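Long-range contact in arabinan endo-1,5-alpha-l-arabinosidase A (Cellvibrio cellulosa, PDB 1GYD), which hydrolyses the alpha-1,5-linked arabinofuranosyl bonds of linear arabinan, releasing almost exclusively arabinotriose during plant cell wall degradation: residues Ser168-Glu173 with Arg237-Gly242. Residues are numbered along the deposited sequence; the frame is centred on the assembly and turned at random.
Sequences SIAKLE and RDMNQG
Two neighbouring blades of the five-bladed beta-propeller meet where the outermost strand of one, 166-170, touches the loop before the last strand of the next, 245-248, through a short 3-10 turn at Met239-Asn240. The carboxamide of Asn240 lies along the backbone of Ser168-Ala170. Its ND2 donates to Ser168 O over 2.8 Å in a nearly straight bond (169°), coming from above the carbonyl plane, while Ser168 O lies in the plane of the amide. With CG anti to its own carbonyl carbon (chi1 -54°), the aliphatic part of Lys171 crosses the same asparagine, CG 3.6 Å from Asn240 OD1. At the start of the turn, Asp238 OD1 accepts from Asn240 N, closing an Asx turn, and a water lies within hydrogen-bonding distance of this oxygen and of Ile169 O. Ile169 and Ala170 form a classic beta bulge opposite Leu148. Beside this polar network, Ala170 CB packs 3.8 Å from Met239 CB, and both side chains also touch Leu202, on strand 199-206 of the blade that carries Met239. Leu172 CD2 rests 3.6 Å from Gly242 CA. Two amides grip Met239 O from opposite faces of its carbonyl plane: Gly242 N within the loop and, across the interface, Lys171 N at 3.0 Å.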
loop_
_atom_site.group_PDB
_atom_site.type_symbol
_atom_site.label_atom_id
_atom_site.label_comp_id
_atom_site.label_asym_id
_atom_site.label_seq_id
_atom_site.Cartn_x
_atom_site.Cartn_y
_atom_site.Cartn_z
ATOM N N SER A 168 3.508 -17.081 -0.067
ATOM C CA SER A 168 3.427 -16.288 -1.308
ATOM C C SER A 168 1.937 -16.108 -1.643
ATOM O O SER A 168 1.182 -17.067 -1.605
ATOM C CB SER A 168 4.088 -17.042 -2.467
ATOM O OG SER A 168 5.458 -17.167 -2.251
ATOM N N ILE A 169 1.540 -14.907 -2.054
ATOM C CA ILE A 169 0.145 -14.634 -2.367
ATOM C C ILE A 169 -0.091 -14.151 -3.807
ATOM O O ILE A 169 -1.181 -14.349 -4.363
ATOM C CB ILE A 169 -0.448 -13.667 -1.338
ATOM C CG1 ILE A 169 0.313 -12.340 -1.326
ATOM C CG2 ILE A 169 -0.467 -14.296 0.072
ATOM C CD1 ILE A 169 -0.338 -11.331 -0.458
ATOM N N ALA A 170 0.907 -13.523 -4.431
ATOM C CA ALA A 170 0.790 -13.217 -5.842
ATOM C C ALA A 170 2.141 -13.138 -6.531
ATOM O O ALA A 170 3.099 -12.660 -5.964
ATOM C CB ALA A 170 -0.028 -11.947 -6.048
ATOM N N LYS A 171 2.222 -13.613 -7.763
ATOM C CA LYS A 171 3.488 -13.666 -8.501
ATOM C C LYS A 171 3.239 -13.561 -9.995
ATOM O O LYS A 171 2.154 -13.917 -10.482
ATOM C CB LYS A 171 4.228 -15.004 -8.277
ATOM C CG LYS A 171 4.517 -15.487 -6.815
ATOM C CD LYS A 171 5.394 -16.719 -6.899
ATOM C CE LYS A 171 5.506 -17.570 -5.653
ATOM N NZ LYS A 171 5.377 -19.118 -5.991
ATOM N N LEU A 172 4.250 -13.081 -10.715
ATOM C CA LEU A 172 4.300 -13.157 -12.176
ATOM C C LEU A 172 5.597 -13.873 -12.579
ATOM O O LEU A 172 6.543 -13.967 -11.786
ATOM C CB LEU A 172 4.224 -11.739 -12.842
ATOM C CG LEU A 172 2.944 -10.910 -12.599
ATOM C CD1 LEU A 172 2.986 -9.492 -13.175
ATOM C CD2 LEU A 172 1.746 -11.631 -13.131
ATOM N N GLU A 173 5.654 -14.322 -13.826
ATOM C CA GLU A 173 6.765 -15.143 -14.325
ATOM C C GLU A 173 8.125 -14.527 -14.084
ATOM O O GLU A 173 8.301 -13.307 -14.194
ATOM C CB GLU A 173 6.605 -15.452 -15.823
ATOM C CG GLU A 173 7.540 -16.535 -16.375
ATOM C CD GLU A 173 7.433 -17.876 -15.633
ATOM O OE1 GLU A 173 8.162 -18.085 -14.654
ATOM O OE2 GLU A 173 6.631 -18.718 -16.036
ATOM N N ARG A 237 -8.238 -18.448 -11.414
ATOM C CA ARG A 237 -6.788 -18.540 -11.536
ATOM C C ARG A 237 -6.099 -17.906 -10.334
ATOM O O ARG A 237 -6.291 -16.721 -10.050
ATOM C CB ARG A 237 -6.290 -17.835 -12.821
ATOM C CG ARG A 237 -4.907 -18.287 -13.367
ATOM C CD ARG A 237 -4.344 -17.289 -14.413
ATOM N NE ARG A 237 -3.473 -17.838 -15.451
ATOM C CZ ARG A 237 -2.665 -17.090 -16.238
ATOM N NH1 ARG A 237 -2.611 -15.765 -16.103
ATOM N NH2 ARG A 237 -1.895 -17.666 -17.173
ATOM N N ASP A 238 -5.256 -18.699 -9.691
ATOM C CA ASP A 238 -4.409 -18.276 -8.596
ATOM C C ASP A 238 -3.566 -17.066 -8.991
ATOM O O ASP A 238 -2.938 -17.020 -10.068
ATOM C CB ASP A 238 -3.534 -19.472 -8.206
ATOM C CG ASP A 238 -2.794 -19.295 -6.887
ATOM O OD1 ASP A 238 -2.768 -18.218 -6.281
ATOM O OD2 ASP A 238 -2.178 -20.248 -6.406
ATOM N N MET A 239 -3.556 -16.074 -8.120
ATOM C CA MET A 239 -2.725 -14.890 -8.348
ATOM C C MET A 239 -1.204 -15.227 -8.289
ATOM O O MET A 239 -0.368 -14.507 -8.872
ATOM C CB MET A 239 -3.088 -13.754 -7.391
ATOM C CG MET A 239 -4.464 -13.112 -7.662
ATOM S SD MET A 239 -4.924 -11.762 -6.569
ATOM C CE MET A 239 -4.003 -10.476 -7.341
ATOM N N ASN A 240 -0.862 -16.313 -7.593
ATOM C CA ASN A 240 0.507 -16.850 -7.581
ATOM C C ASN A 240 0.970 -17.362 -8.930
ATOM O O ASN A 240 2.160 -17.572 -9.111
ATOM C CB ASN A 240 0.664 -17.978 -6.540
ATOM C CG ASN A 240 0.940 -17.447 -5.164
ATOM O OD1 ASN A 240 1.533 -16.368 -5.029
ATOM N ND2 ASN A 240 0.550 -18.206 -4.125
ATOM N N GLN A 241 0.038 -17.593 -9.860
ATOM C CA GLN A 241 0.409 -17.874 -11.230
ATOM C C GLN A 241 -0.107 -16.847 -12.220
ATOM O O GLN A 241 -0.438 -17.185 -13.337
ATOM C CB GLN A 241 -0.004 -19.302 -11.610
ATOM C CG GLN A 241 0.683 -20.323 -10.647
ATOM C CD GLN A 241 1.045 -21.578 -11.295
ATOM O OE1 GLN A 241 1.821 -21.584 -12.256
ATOM N NE2 GLN A 241 0.459 -22.684 -10.812
ATOM N N GLY A 242 -0.140 -15.590 -11.798
ATOM C CA GLY A 242 -0.465 -14.467 -12.662
ATOM C C GLY A 242 -1.947 -14.250 -12.897
ATOM O O GLY A 242 -2.351 -13.572 -13.833
HETATM O O HOH W 1 -2.478 -16.637 -4.023
#